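Long-range contacts in ferulic acid decarboxylase 1 (Candida dubliniensis, PDB 4ZAD), which probably catalyses the reversible, prenylated-FMN-dependent decarboxylation of cinnamic-type acids such as ferulic, p-coumaric and cinnamic acid to the corresponding vinyl aromatics: residues A[128-133]-A[312-317]; A[271-276]-A[307-312]; A[355-360]-A[373-378]; A[350-355]-A[387-392]. All coordinates share one frame; numbering follows the deposited sequence.

Contact 1 (A[128-133]-A[312-317])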
loop_
_atom_site.group_PDB
_atom_site.type_symbol
_atom_site.label_atom_id
_atom_site.label_comp_id
_atom_site.label_asym_id
_atom_site.label_seq_id
_atom_site.Cartn_x
_atom_site.Cartn_y
_atom_site.Cartn_z
ATOM N N HIS A 128 38.913 7.000 20.397
ATOM C CA HIS A 128 39.445 7.035 19.035
ATOM C C HIS A 128 40.778 7.773 18.968
ATOM O O HIS A 128 41.499 7.685 17.949
ATOM C CB HIS A 128 38.432 7.576 18.010
ATOM C CG HIS A 128 38.129 9.027 18.147
ATOM N ND1 HIS A 128 38.986 10.007 17.708
ATOM C CD2 HIS A 128 37.045 9.667 18.649
ATOM C CE1 HIS A 128 38.451 11.192 17.953
ATOM N NE2 HIS A 128 37.275 11.013 18.528
ATOM N N LYS A 129 41.132 8.472 20.053
ATOM C CA LYS A 129 42.448 9.105 20.116
ATOM C C LYS A 129 43.576 8.125 20.454
ATOM O O LYS A 129 44.714 8.548 20.531
ATOM C CB LYS A 129 42.464 10.258 21.109
ATOM C CG LYS A 129 41.704 11.510 20.692
ATOM C CD LYS A 129 42.039 11.998 19.291
ATOM C CE LYS A 129 41.626 13.435 19.082
ATOM N NZ LYS A 129 42.135 14.071 17.838
ATOM N N LYS A 130 43.298 6.833 20.635
ATOM C CA LYS A 130 44.376 5.899 20.945
ATOM C C LYS A 130 45.360 5.642 19.748
ATOM O O LYS A 130 46.572 5.537 19.963
ATOM C CB LYS A 130 43.809 4.590 21.514
ATOM C CG LYS A 130 44.886 3.529 21.889
ATOM C CD LYS A 130 44.285 2.163 22.232
ATOM C CE LYS A 130 45.184 1.351 23.164
ATOM N NZ LYS A 130 44.473 0.139 23.712
ATOM N N HIS A 131 44.838 5.531 18.521
ATOM C CA HIS A 131 45.660 5.291 17.325
ATOM C C HIS A 131 45.479 6.364 16.264
ATOM O O HIS A 131 44.383 6.872 16.048
ATOM C CB HIS A 131 45.344 3.943 16.653
ATOM C CG HIS A 131 45.528 2.748 17.534
ATOM N ND1 HIS A 131 44.468 2.089 18.120
ATOM C CD2 HIS A 131 46.647 2.083 17.919
ATOM C CE1 HIS A 131 44.929 1.088 18.850
ATOM N NE2 HIS A 131 46.246 1.058 18.741
ATOM N N HIS A 132 46.574 6.637 15.550
ATOM C CA HIS A 132 46.652 7.698 14.539
ATOM C C HIS A 132 47.303 7.207 13.257
ATOM O O HIS A 132 48.202 6.380 13.302
ATOM C CB HIS A 132 47.457 8.864 15.095
ATOM C CG HIS A 132 46.752 9.596 16.189
ATOM N ND1 HIS A 132 46.791 9.188 17.503
ATOM C CD2 HIS A 132 45.952 10.685 16.161
ATOM C CE1 HIS A 132 46.066 10.009 18.244
ATOM N NE2 HIS A 132 45.556 10.937 17.454
ATOM N N LEU A 133 46.824 7.721 12.127
ATOM C CA LEU A 133 47.461 7.546 10.840
ATOM C C LEU A 133 47.667 8.929 10.204
ATOM O O LEU A 133 46.736 9.755 10.215
ATOM C CB LEU A 133 46.598 6.688 9.926
ATOM C CG LEU A 133 46.439 5.187 10.210
ATOM C CD1 LEU A 133 45.238 4.638 9.435
ATOM C CD2 LEU A 133 47.690 4.436 9.818
ATOM N N TYR A 312 41.510 6.345 15.347
ATOM C CA TYR A 312 40.597 5.205 15.499
ATOM C C TYR A 312 40.917 4.366 16.730
ATOM O O TYR A 312 42.064 4.271 17.154
ATOM C CB TYR A 312 40.627 4.314 14.257
ATOM C CG TYR A 312 41.966 3.683 14.010
ATOM C CD1 TYR A 312 42.950 4.354 13.308
ATOM C CD2 TYR A 312 42.257 2.416 14.479
ATOM C CE1 TYR A 312 44.184 3.785 13.087
ATOM C CE2 TYR A 312 43.516 1.832 14.254
ATOM C CZ TYR A 312 44.458 2.532 13.567
ATOM O OH TYR A 312 45.669 1.985 13.333
ATOM N N ARG A 313 39.885 3.764 17.304
ATOM C CA ARG A 313 40.040 3.003 18.534
ATOM C C ARG A 313 40.430 1.563 18.241
ATOM O O ARG A 313 40.497 1.160 17.099
ATOM C CB ARG A 313 38.745 3.041 19.333
ATOM C CG ARG A 313 37.619 2.210 18.741
ATOM C CD ARG A 313 36.303 2.419 19.489
ATOM N NE ARG A 313 36.435 2.258 20.938
ATOM C CZ ARG A 313 35.514 2.632 21.807
ATOM N NH1 ARG A 313 34.401 3.197 21.394
ATOM N NH2 ARG A 313 35.707 2.467 23.092
ATOM N N ASP A 314 40.703 0.793 19.286
ATOM C CA ASP A 314 40.894 -0.647 19.152
ATOM C C ASP A 314 39.638 -1.237 18.550
ATOM O O ASP A 314 38.531 -0.970 19.004
ATOM C CB ASP A 314 41.056 -1.316 20.521
ATOM C CG ASP A 314 42.421 -1.101 21.144
ATOM O OD1 ASP A 314 43.396 -0.835 20.408
ATOM O OD2 ASP A 314 42.504 -1.219 22.388
ATOM N N GLN A 315 39.813 -2.024 17.515
ATOM C CA GLN A 315 38.778 -2.907 17.031
ATOM C C GLN A 315 37.575 -2.105 16.559
ATOM O O GLN A 315 36.452 -2.318 17.022
ATOM C CB GLN A 315 38.399 -3.938 18.117
ATOM C CG GLN A 315 39.570 -4.754 18.646
ATOM C CD GLN A 315 39.119 -6.118 19.157
ATOM O OE1 GLN A 315 38.312 -6.213 20.094
ATOM N NE2 GLN A 315 39.635 -7.179 18.546
ATOM N N ALA A 316 37.830 -1.191 15.632
ATOM C CA ALA A 316 36.850 -0.174 15.277
ATOM C C ALA A 316 35.668 -0.821 14.577
ATOM O O ALA A 316 35.821 -1.797 13.828
ATOM C CB ALA A 316 37.480 0.944 14.404
ATOM N N ILE A 317 34.479 -0.294 14.851
ATOM C CA ILE A 317 33.269 -0.791 14.196
ATOM C C ILE A 317 32.680 0.311 13.318
ATOM O O ILE A 317 32.458 1.435 13.757
ATOM C CB ILE A 317 32.208 -1.303 15.205
ATOM C CG1 ILE A 317 32.805 -2.405 16.091
ATOM C CG2 ILE A 317 30.999 -1.841 14.476
ATOM C CD1 ILE A 317 32.075 -2.549 17.445
#
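The CB methylene of His131 sits over one face of the Tyr312 ring, 3.7 Å from the ring centroid in a CH-pi contact. The imidazole itself runs nearly parallel to the phenol, with 19° between the planes, but is slid so far aside that the two rings barely overlap. At one edge of the imidazole, in its plane, lies Tyr312 O, to which ND1 makes a weak, bent hydrogen bond of 3.4 Å. The same oxygen also receives a weak bond from the backbone N of His131. The return bond, Tyr312 N to His131 O, is better formed at 3.0 Å and makes this an antiparallel hydrogen-bonded pair. Leu133 CD1 adds an apolar touch at 3.9 Å from Tyr312 CE1. With CG wedged between its backbone N and carbonyl carbon (chi1 63°), Tyr312 swings its ring back along strand 131-134, and its OH reaches a hydrogen bond with Asp63. Farther out, the fully extended Lys130 brings NZ to 2.7 Å from Asp314 OD2, a salt bridge on the syn side of the carboxylate, where Lys130 is exposed. Arg313 pairs instead with Glu269. The contact thus fastens the short strand 131-134 to the end of strand 300-312 in the Rift-related, FMN-binding-type domain, with strand 270-277 beside it and helix 9-19 flanking the loop that follows.

Contact 2 (A[271-276]-A[307-312])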
loop_
_atom_site.group_PDB
_atom_site.type_symbol
_atom_site.label_atom_id
_atom_site.label_comp_id
_atom_site.label_asym_id
_atom_site.label_seq_id
_atom_site.Cartn_x
_atom_site.Cartn_y
_atom_site.Cartn_z
ATOM N N VAL A 271 37.645 8.680 13.229
ATOM C CA VAL A 271 37.505 10.047 12.757
ATOM C C VAL A 271 38.474 10.265 11.618
ATOM O O VAL A 271 39.620 9.883 11.698
ATOM C CB VAL A 271 37.752 11.109 13.879
ATOM C CG1 VAL A 271 37.687 12.528 13.301
ATOM C CG2 VAL A 271 36.724 10.956 15.004
ATOM N N PHE A 272 37.981 10.852 10.540
ATOM C CA PHE A 272 38.756 11.151 9.355
ATOM C C PHE A 272 38.820 12.681 9.342
ATOM O O PHE A 272 37.803 13.326 9.546
ATOM C CB PHE A 272 37.997 10.695 8.108
ATOM C CG PHE A 272 38.083 9.213 7.791
ATOM C CD1 PHE A 272 38.399 8.255 8.743
ATOM C CD2 PHE A 272 37.787 8.775 6.523
ATOM C CE1 PHE A 272 38.461 6.896 8.418
ATOM C CE2 PHE A 272 37.842 7.389 6.199
ATOM C CZ PHE A 272 38.180 6.474 7.152
ATOM N N GLU A 273 39.994 13.261 9.111
ATOM C CA GLU A 273 40.157 14.720 9.095
ATOM C C GLU A 273 40.725 15.161 7.787
ATOM O O GLU A 273 41.645 14.522 7.305
ATOM C CB GLU A 273 41.145 15.164 10.182
ATOM C CG GLU A 273 40.810 14.647 11.585
ATOM C CD GLU A 273 41.848 15.057 12.595
ATOM O OE1 GLU A 273 42.764 15.829 12.236
ATOM O OE2 GLU A 273 41.744 14.633 13.758
ATOM N N GLY A 274 40.243 16.269 7.225
ATOM C CA GLY A 274 40.892 16.799 6.013
ATOM C C GLY A 274 40.420 18.141 5.481
ATOM O O GLY A 274 40.122 19.022 6.239
ATOM N N TYR A 275 40.387 18.286 4.163
ATOM C CA TYR A 275 39.895 19.489 3.503
ATOM C C TYR A 275 38.897 19.104 2.436
ATOM O O TYR A 275 39.227 18.331 1.512
ATOM C CB TYR A 275 41.042 20.266 2.836
ATOM C CG TYR A 275 41.953 20.982 3.800
ATOM C CD1 TYR A 275 41.476 22.024 4.617
ATOM C CD2 TYR A 275 43.295 20.619 3.917
ATOM C CE1 TYR A 275 42.334 22.679 5.528
ATOM C CE2 TYR A 275 44.142 21.262 4.816
ATOM C CZ TYR A 275 43.663 22.283 5.605
ATOM O OH TYR A 275 44.530 22.915 6.467
ATOM N N LEU A 276 37.686 19.636 2.549
ATOM C CA LEU A 276 36.709 19.540 1.452
ATOM C C LEU A 276 37.147 20.545 0.395
ATOM O O LEU A 276 37.332 21.739 0.688
ATOM C CB LEU A 276 35.258 19.830 1.912
ATOM C CG LEU A 276 34.268 20.088 0.762
ATOM C CD1 LEU A 276 34.240 18.879 -0.238
ATOM C CD2 LEU A 276 32.870 20.460 1.210
ATOM N N VAL A 307 41.436 13.580 2.646
ATOM C CA VAL A 307 41.686 13.121 4.037
ATOM C C VAL A 307 43.183 13.218 4.354
ATOM O O VAL A 307 43.981 12.616 3.661
ATOM C CB VAL A 307 41.226 11.638 4.183
ATOM C CG1 VAL A 307 41.491 11.081 5.571
ATOM C CG2 VAL A 307 39.764 11.508 3.804
ATOM N N ASN A 308 43.552 13.982 5.380
ATOM C CA ASN A 308 44.930 14.120 5.835
ATOM C C ASN A 308 45.238 13.303 7.092
ATOM O O ASN A 308 46.389 13.112 7.420
ATOM C CB ASN A 308 45.276 15.596 6.185
ATOM C CG ASN A 308 45.081 16.605 5.011
ATOM O OD1 ASN A 308 44.802 17.801 5.274
ATOM N ND2 ASN A 308 45.235 16.151 3.747
ATOM N N HIS A 309 44.238 12.862 7.836
ATOM C CA HIS A 309 44.476 12.231 9.135
ATOM C C HIS A 309 43.377 11.238 9.405
ATOM O O HIS A 309 42.347 11.302 8.764
ATOM C CB HIS A 309 44.520 13.278 10.270
ATOM C CG HIS A 309 45.125 12.767 11.541
ATOM N ND1 HIS A 309 46.489 12.641 11.724
ATOM C CD2 HIS A 309 44.550 12.333 12.688
ATOM C CE1 HIS A 309 46.723 12.175 12.940
ATOM N NE2 HIS A 309 45.563 11.977 13.545
ATOM N N ILE A 310 43.626 10.303 10.318
ATOM C CA ILE A 310 42.619 9.366 10.791
ATOM C C ILE A 310 43.023 8.954 12.195
ATOM O O ILE A 310 44.193 8.641 12.466
ATOM C CB ILE A 310 42.520 8.073 9.955
ATOM C CG1 ILE A 310 41.980 8.340 8.549
ATOM C CG2 ILE A 310 41.623 7.001 10.668
ATOM C CD1 ILE A 310 42.037 7.088 7.646
ATOM N N SER A 311 42.052 8.979 13.094
ATOM C CA SER A 311 42.243 8.498 14.444
ATOM C C SER A 311 41.196 7.401 14.601
ATOM O O SER A 311 40.142 7.494 14.007
ATOM C CB SER A 311 42.085 9.647 15.456
ATOM O OG SER A 311 40.747 10.123 15.539
ATOM N N TYR A 312 41.510 6.345 15.347
ATOM C CA TYR A 312 40.597 5.205 15.499
ATOM C C TYR A 312 40.917 4.366 16.730
ATOM O O TYR A 312 42.064 4.271 17.154
ATOM C CB TYR A 312 40.627 4.314 14.257
ATOM C CG TYR A 312 41.966 3.683 14.010
ATOM C CD1 TYR A 312 42.950 4.354 13.308
ATOM C CD2 TYR A 312 42.257 2.416 14.479
ATOM C CE1 TYR A 312 44.184 3.785 13.087
ATOM C CE2 TYR A 312 43.516 1.832 14.254
ATOM C CZ TYR A 312 44.458 2.532 13.567
ATOM O OH TYR A 312 45.669 1.985 13.333
#
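A classic beta bulge interrupts the pairing of these strands: Asn308 and His309 both face Glu273, and Glu273 O accepts from the backbone N of each, at 2.8 Å from Asn308 N and 3.1 Å from His309 N. Past the bulge the register has moved by one residue, and Gly274 comes opposite Val307 with their CA atoms 4.3 Å apart. Before it the ladder is regular, Val271 and Ser311 being joined by two nearly straight bonds. The two segments are adjacent strands, 164° apart in direction, of the large antiparallel sheet of the Rift-related domain, and strand 214-220 continues the sheet beyond 271-276. Phe272 and Ile310 lie side by side on one face, with Ile310 CD1 over the phenyl ring, 4.0 Å from its centroid. Ile310 CG1, anti to the carbonyl carbon (chi1 -68°), carries that methyl across the ring, while Phe220 meets Phe272 edge to face. On the other side of the sheet, Glu273 runs alongside His309, its OE1 3.7 Å from His309 CB and the carboxylate and imidazole planes 36° apart. Thr259 OG1 and the backbone N of Glu258 each bind one carboxylate oxygen of Glu273, fixing its rotation.

Contact 3 (A[355-360]-A[373-378])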
loop_
_atom_site.group_PDB
_atom_site.type_symbol
_atom_site.label_atom_id
_atom_site.label_comp_id
_atom_site.label_asym_id
_atom_site.label_seq_id
_atom_site.Cartn_x
_atom_site.Cartn_y
_atom_site.Cartn_z
ATOM N N ILE A 355 -5.262 22.399 13.650
ATOM C CA ILE A 355 -5.906 21.291 12.941
ATOM C C ILE A 355 -5.043 20.077 12.671
ATOM O O ILE A 355 -5.585 19.006 12.465
ATOM C CB ILE A 355 -6.452 21.725 11.551
ATOM C CG1 ILE A 355 -5.330 22.254 10.660
ATOM C CG2 ILE A 355 -7.606 22.726 11.696
ATOM C CD1 ILE A 355 -5.799 22.659 9.291
ATOM N N VAL A 356 -3.719 20.226 12.646
ATOM C CA VAL A 356 -2.844 19.106 12.285
ATOM C C VAL A 356 -2.469 18.309 13.495
ATOM O O VAL A 356 -1.736 18.796 14.359
ATOM C CB VAL A 356 -1.529 19.548 11.627
ATOM C CG1 VAL A 356 -0.586 18.320 11.457
ATOM C CG2 VAL A 356 -1.784 20.233 10.315
ATOM N N GLU A 357 -2.897 17.051 13.533
ATOM C CA GLU A 357 -2.626 16.194 14.689
ATOM C C GLU A 357 -1.280 15.506 14.645
ATOM O O GLU A 357 -0.672 15.262 15.684
ATOM C CB GLU A 357 -3.710 15.141 14.832
ATOM C CG GLU A 357 -4.932 15.664 15.605
ATOM C CD GLU A 357 -6.053 14.629 15.712
ATOM O OE1 GLU A 357 -5.746 13.428 15.917
ATOM O OE2 GLU A 357 -7.240 15.020 15.584
ATOM N N ASP A 358 -0.825 15.175 13.440
ATOM C CA ASP A 358 0.351 14.324 13.227
ATOM C C ASP A 358 0.690 14.336 11.749
ATOM O O ASP A 358 -0.172 14.604 10.917
ATOM C CB ASP A 358 0.073 12.889 13.676
ATOM C CG ASP A 358 0.522 12.597 15.105
ATOM O OD1 ASP A 358 1.434 13.276 15.641
ATOM O OD2 ASP A 358 -0.040 11.657 15.696
ATOM N N VAL A 359 1.957 14.105 11.428
ATOM C CA VAL A 359 2.383 13.885 10.062
ATOM C C VAL A 359 3.358 12.723 10.058
ATOM O O VAL A 359 4.086 12.516 11.026
ATOM C CB VAL A 359 3.035 15.144 9.410
ATOM C CG1 VAL A 359 2.234 16.398 9.737
ATOM C CG2 VAL A 359 4.489 15.303 9.806
ATOM N N PHE A 360 3.371 11.952 8.976
ATOM C CA PHE A 360 4.269 10.838 8.881
ATOM C C PHE A 360 4.471 10.499 7.453
ATOM O O PHE A 360 3.564 10.689 6.648
ATOM C CB PHE A 360 3.687 9.637 9.588
ATOM C CG PHE A 360 4.552 8.423 9.520
ATOM C CD1 PHE A 360 5.801 8.445 10.068
ATOM C CD2 PHE A 360 4.105 7.277 8.903
ATOM C CE1 PHE A 360 6.604 7.331 10.037
ATOM C CE2 PHE A 360 4.901 6.177 8.816
ATOM C CZ PHE A 360 6.170 6.199 9.393
ATOM N N LYS A 373 -2.439 14.276 9.185
ATOM C CA LYS A 373 -3.679 13.906 9.856
ATOM C C LYS A 373 -4.386 15.127 10.480
ATOM O O LYS A 373 -3.863 15.740 11.399
ATOM C CB LYS A 373 -3.379 12.877 10.926
ATOM C CG LYS A 373 -4.607 12.378 11.668
ATOM C CD LYS A 373 -4.255 11.249 12.643
ATOM C CE LYS A 373 -5.503 10.754 13.372
ATOM N NZ LYS A 373 -5.180 9.783 14.433
ATOM N N ILE A 374 -5.566 15.451 9.965
ATOM C CA ILE A 374 -6.366 16.639 10.300
ATOM C C ILE A 374 -7.509 16.287 11.237
ATOM O O ILE A 374 -8.277 15.379 10.970
ATOM C CB ILE A 374 -7.032 17.228 9.005
ATOM C CG1 ILE A 374 -5.969 17.582 7.946
ATOM C CG2 ILE A 374 -7.926 18.382 9.315
ATOM C CD1 ILE A 374 -4.801 18.422 8.450
ATOM N N ASN A 375 -7.595 17.012 12.346
ATOM C CA ASN A 375 -8.751 17.045 13.223
ATOM C C ASN A 375 -9.936 17.747 12.535
ATOM O O ASN A 375 -9.962 18.973 12.441
ATOM C CB ASN A 375 -8.355 17.810 14.475
ATOM C CG ASN A 375 -9.452 17.822 15.540
ATOM O OD1 ASN A 375 -10.585 18.273 15.298
ATOM N ND2 ASN A 375 -9.116 17.321 16.726
ATOM N N THR A 376 -10.914 16.988 12.054
ATOM C CA THR A 376 -12.070 17.585 11.339
ATOM C C THR A 376 -12.908 18.588 12.163
ATOM O O THR A 376 -13.397 19.553 11.608
ATOM C CB THR A 376 -13.006 16.498 10.726
ATOM O OG1 THR A 376 -13.423 15.574 11.730
ATOM C CG2 THR A 376 -12.268 15.730 9.673
ATOM N N HIS A 377 -13.067 18.355 13.470
ATOM C CA HIS A 377 -13.820 19.257 14.343
ATOM C C HIS A 377 -13.253 20.665 14.333
ATOM O O HIS A 377 -13.980 21.647 14.157
ATOM C CB HIS A 377 -13.844 18.745 15.795
ATOM C CG HIS A 377 -14.820 17.638 16.016
ATOM N ND1 HIS A 377 -16.157 17.868 16.287
ATOM C CD2 HIS A 377 -14.669 16.290 15.953
ATOM C CE1 HIS A 377 -16.779 16.706 16.410
ATOM N NE2 HIS A 377 -15.901 15.734 16.202
ATOM N N GLU A 378 -11.950 20.761 14.526
ATOM C CA GLU A 378 -11.282 22.037 14.415
ATOM C C GLU A 378 -11.253 22.498 12.983
ATOM O O GLU A 378 -11.103 23.683 12.760
ATOM C CB GLU A 378 -9.850 21.946 14.936
ATOM C CG GLU A 378 -9.756 21.647 16.392
ATOM C CD GLU A 378 -10.300 22.756 17.256
ATOM O OE1 GLU A 378 -10.074 23.952 16.938
ATOM O OE2 GLU A 378 -10.920 22.414 18.279
#
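Ile355 O receives the backbone N of Asn375 at 2.8 Å, and two residues on Glu357 N gives an equally firm bond of 2.7 Å to Lys373 O. Lys373 N to Asp358 O follows. These short backbone bonds are the tight part of the contact and tie strand 356-360 to strand 369-374 as a beta hairpin at the edge of the mixed sheet in the C-terminal domain. The apolar packing is on the side of Val356 and Ile374, a non-hydrogen-bonded pair whose methyls Val356 CG2 and Ile374 CD1 lie 4.0 Å apart; Ile346 of helix 334-347 also covers Val356. Nearby, Ile355 CG2 rests against the start of helix 376-381, 4.0 Å from Glu378 CB.

The side bearing Glu357, Lys373 and Asn375 is looser and partly open to solvent. There the two carboxylate oxygens of the extended Glu357 have different partners: OE2 takes a weak, bent bond from Asn375 ND2, the carboxylate and amide planes standing 65° apart, while OE1 makes a long salt bridge, 4.0 Å from Lys373 NZ. Asp358, though close by, is committed to Lys100 and Lys343. Asn375 serves as the N-cap: with CG anti to the backbone N (chi1 -175°), it turns OD1 to accept from Glu378 N at 2.9 Å, in a nearly straight bond. One amide thus joins Glu357 of the hairpin, by a weak bond, to the first turn of the helix. Strong backbone bonds fix the junction, whereas the charged side chains add bent or long interactions that probably contribute more modestly.

Contact 4 (A[350-355]-A[387-392])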
loop_
_atom_site.group_PDB
_atom_site.type_symbol
_atom_site.label_atom_id
_atom_site.label_comp_id
_atom_site.label_asym_id
_atom_site.label_seq_id
_atom_site.Cartn_x
_atom_site.Cartn_y
_atom_site.Cartn_z
ATOM N N PRO A 350 0.355 29.400 13.155
ATOM C CA PRO A 350 -0.857 29.818 13.891
ATOM C C PRO A 350 -2.155 29.142 13.441
ATOM O O PRO A 350 -3.036 28.971 14.253
ATOM C CB PRO A 350 -0.910 31.355 13.695
ATOM C CG PRO A 350 0.046 31.673 12.589
ATOM C CD PRO A 350 1.090 30.555 12.594
ATOM N N VAL A 351 -2.260 28.764 12.176
ATOM C CA VAL A 351 -3.464 28.086 11.661
ATOM C C VAL A 351 -3.335 26.558 11.695
ATOM O O VAL A 351 -4.191 25.850 12.254
ATOM C CB VAL A 351 -3.740 28.505 10.208
ATOM C CG1 VAL A 351 -4.886 27.701 9.645
ATOM C CG2 VAL A 351 -4.029 30.017 10.118
ATOM N N LEU A 352 -2.251 26.079 11.078
ATOM C CA LEU A 352 -1.961 24.647 10.895
ATOM C C LEU A 352 -1.777 23.904 12.232
ATOM O O LEU A 352 -2.117 22.738 12.338
ATOM C CB LEU A 352 -0.732 24.469 9.947
ATOM C CG LEU A 352 -0.980 24.165 8.460
ATOM C CD1 LEU A 352 -2.292 24.725 8.049
ATOM C CD2 LEU A 352 0.128 24.658 7.498
ATOM N N SER A 353 -1.328 24.607 13.266
ATOM C CA SER A 353 -1.239 24.012 14.605
ATOM C C SER A 353 -2.553 23.724 15.273
ATOM O O SER A 353 -2.576 22.952 16.211
ATOM C CB SER A 353 -0.422 24.872 15.553
ATOM O OG SER A 353 -0.989 26.174 15.727
ATOM N N LYS A 354 -3.641 24.331 14.817
ATOM C CA LYS A 354 -4.968 24.073 15.401
ATOM C C LYS A 354 -5.603 22.775 14.889
ATOM O O LYS A 354 -6.417 22.155 15.593
ATOM C CB LYS A 354 -5.942 25.226 15.081
ATOM C CG LYS A 354 -5.621 26.622 15.670
ATOM C CD LYS A 354 -6.852 27.558 15.481
ATOM C CE LYS A 354 -6.551 28.964 14.891
ATOM N NZ LYS A 354 -7.587 29.399 13.854
ATOM N N ILE A 355 -5.262 22.399 13.650
ATOM C CA ILE A 355 -5.906 21.291 12.941
ATOM C C ILE A 355 -5.043 20.077 12.671
ATOM O O ILE A 355 -5.585 19.006 12.465
ATOM C CB ILE A 355 -6.452 21.725 11.551
ATOM C CG1 ILE A 355 -5.330 22.254 10.660
ATOM C CG2 ILE A 355 -7.606 22.726 11.696
ATOM C CD1 ILE A 355 -5.799 22.659 9.291
ATOM N N LYS A 387 -9.391 23.364 -1.761
ATOM C CA LYS A 387 -8.386 24.135 -2.500
ATOM C C LYS A 387 -7.636 25.084 -1.593
ATOM O O LYS A 387 -6.425 25.164 -1.646
ATOM C CB LYS A 387 -8.978 24.937 -3.680
ATOM C CG LYS A 387 -9.391 24.128 -4.905
ATOM C CD LYS A 387 -8.200 23.698 -5.776
ATOM C CE LYS A 387 -8.652 23.096 -7.119
ATOM N NZ LYS A 387 -9.313 21.737 -7.037
ATOM N N GLU A 388 -8.360 25.814 -0.762
ATOM C CA GLU A 388 -7.723 26.812 0.080
ATOM C C GLU A 388 -6.850 26.203 1.197
ATOM O O GLU A 388 -5.772 26.749 1.506
ATOM C CB GLU A 388 -8.768 27.793 0.605
ATOM C CG GLU A 388 -9.140 28.859 -0.503
ATOM C CD GLU A 388 -10.642 29.164 -0.595
ATOM O OE1 GLU A 388 -11.243 28.955 -1.698
ATOM O OE2 GLU A 388 -11.197 29.606 0.446
ATOM N N LEU A 389 -7.275 25.075 1.776
ATOM C CA LEU A 389 -6.417 24.414 2.739
ATOM C C LEU A 389 -5.189 23.842 2.024
ATOM O O LEU A 389 -4.095 23.883 2.550
ATOM C CB LEU A 389 -7.175 23.362 3.548
ATOM C CG LEU A 389 -6.384 22.544 4.566
ATOM C CD1 LEU A 389 -5.732 23.405 5.577
ATOM C CD2 LEU A 389 -7.334 21.615 5.254
ATOM N N SER A 390 -5.365 23.365 0.806
ATOM C CA SER A 390 -4.259 22.795 0.059
ATOM C C SER A 390 -3.259 23.828 -0.409
ATOM O O SER A 390 -2.073 23.547 -0.494
ATOM C CB SER A 390 -4.769 22.019 -1.143
ATOM O OG SER A 390 -5.618 21.011 -0.687
ATOM N N ASN A 391 -3.751 24.998 -0.778
ATOM C CA ASN A 391 -2.892 26.137 -1.126
ATOM C C ASN A 391 -2.064 26.571 0.092
ATOM O O ASN A 391 -0.831 26.781 -0.021
ATOM C CB ASN A 391 -3.762 27.296 -1.598
ATOM C CG ASN A 391 -3.027 28.280 -2.457
ATOM O OD1 ASN A 391 -1.832 28.551 -2.277
ATOM N ND2 ASN A 391 -3.761 28.858 -3.395
ATOM N N LEU A 392 -2.717 26.664 1.255
ATOM C CA LEU A 392 -1.998 26.987 2.478
ATOM C C LEU A 392 -0.944 25.956 2.841
ATOM O O LEU A 392 0.164 26.335 3.186
ATOM C CB LEU A 392 -2.933 27.106 3.680
ATOM C CG LEU A 392 -2.254 27.761 4.884
ATOM C CD1 LEU A 392 -1.873 29.171 4.456
ATOM C CD2 LEU A 392 -3.149 27.818 6.127
#
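Leu392 CD2 rests against two side chains of 350-355, 3.7 Å from Leu352 CD1 and 3.9 Å from Val351 CG1. Leu392 extends from its helix with CG anti to the backbone N (chi1 -166°), and CD2, extended away from CA, is the branch that meets both partners. Leu352 slides past it in the opposite direction. Its torsions, chi1 -98° and chi2 27°, both lie off the usual staggered values, although at this resolution that may reflect the model as much as strain. Val351 meets the same leucine obliquely, with CG1 as its nearest branch. The interface is wholly apolar and brings the short, weakly bonded turn 352-355 against helix 386-399 of the C-terminal domain; the CA atoms nearest each other, those of Leu352 and Leu392, are still 8.7 Å apart, so the contact is made by side-chain methyls alone. One helical turn back from Leu392, Leu389 meets Ile355 tip to tip, the two CD1 methyls being 3.8 Å apart. The same Leu389 methyl lies 4.4 Å from Leu352 CD1, a looser touch. Leu382 also packs on Val351 and Ile355, and Leu379 and Phe481 on Leu389.

From the N terminus, contact 1 opens first and closes a long loop of 178 residues when the chain returns at 312-317. Contact 2 falls within that loop, pairing 271-276 with 307-312; the two share Tyr312 and meet side by side in one antiparallel sheet, where Leu133 also bonds to Ile310. The chain then passes to the other side of its centre, into the C-terminal domain; the centres of contacts 1 and 2 lie about 46 to 51 Å from those of contacts 3 and 4. There contact 4 opens at 350-355 and encloses contact 3, the hairpin 355-360 with 373-378, before closing at 387-392. Ile355 belongs to both, joining helix packing to the sheet edge.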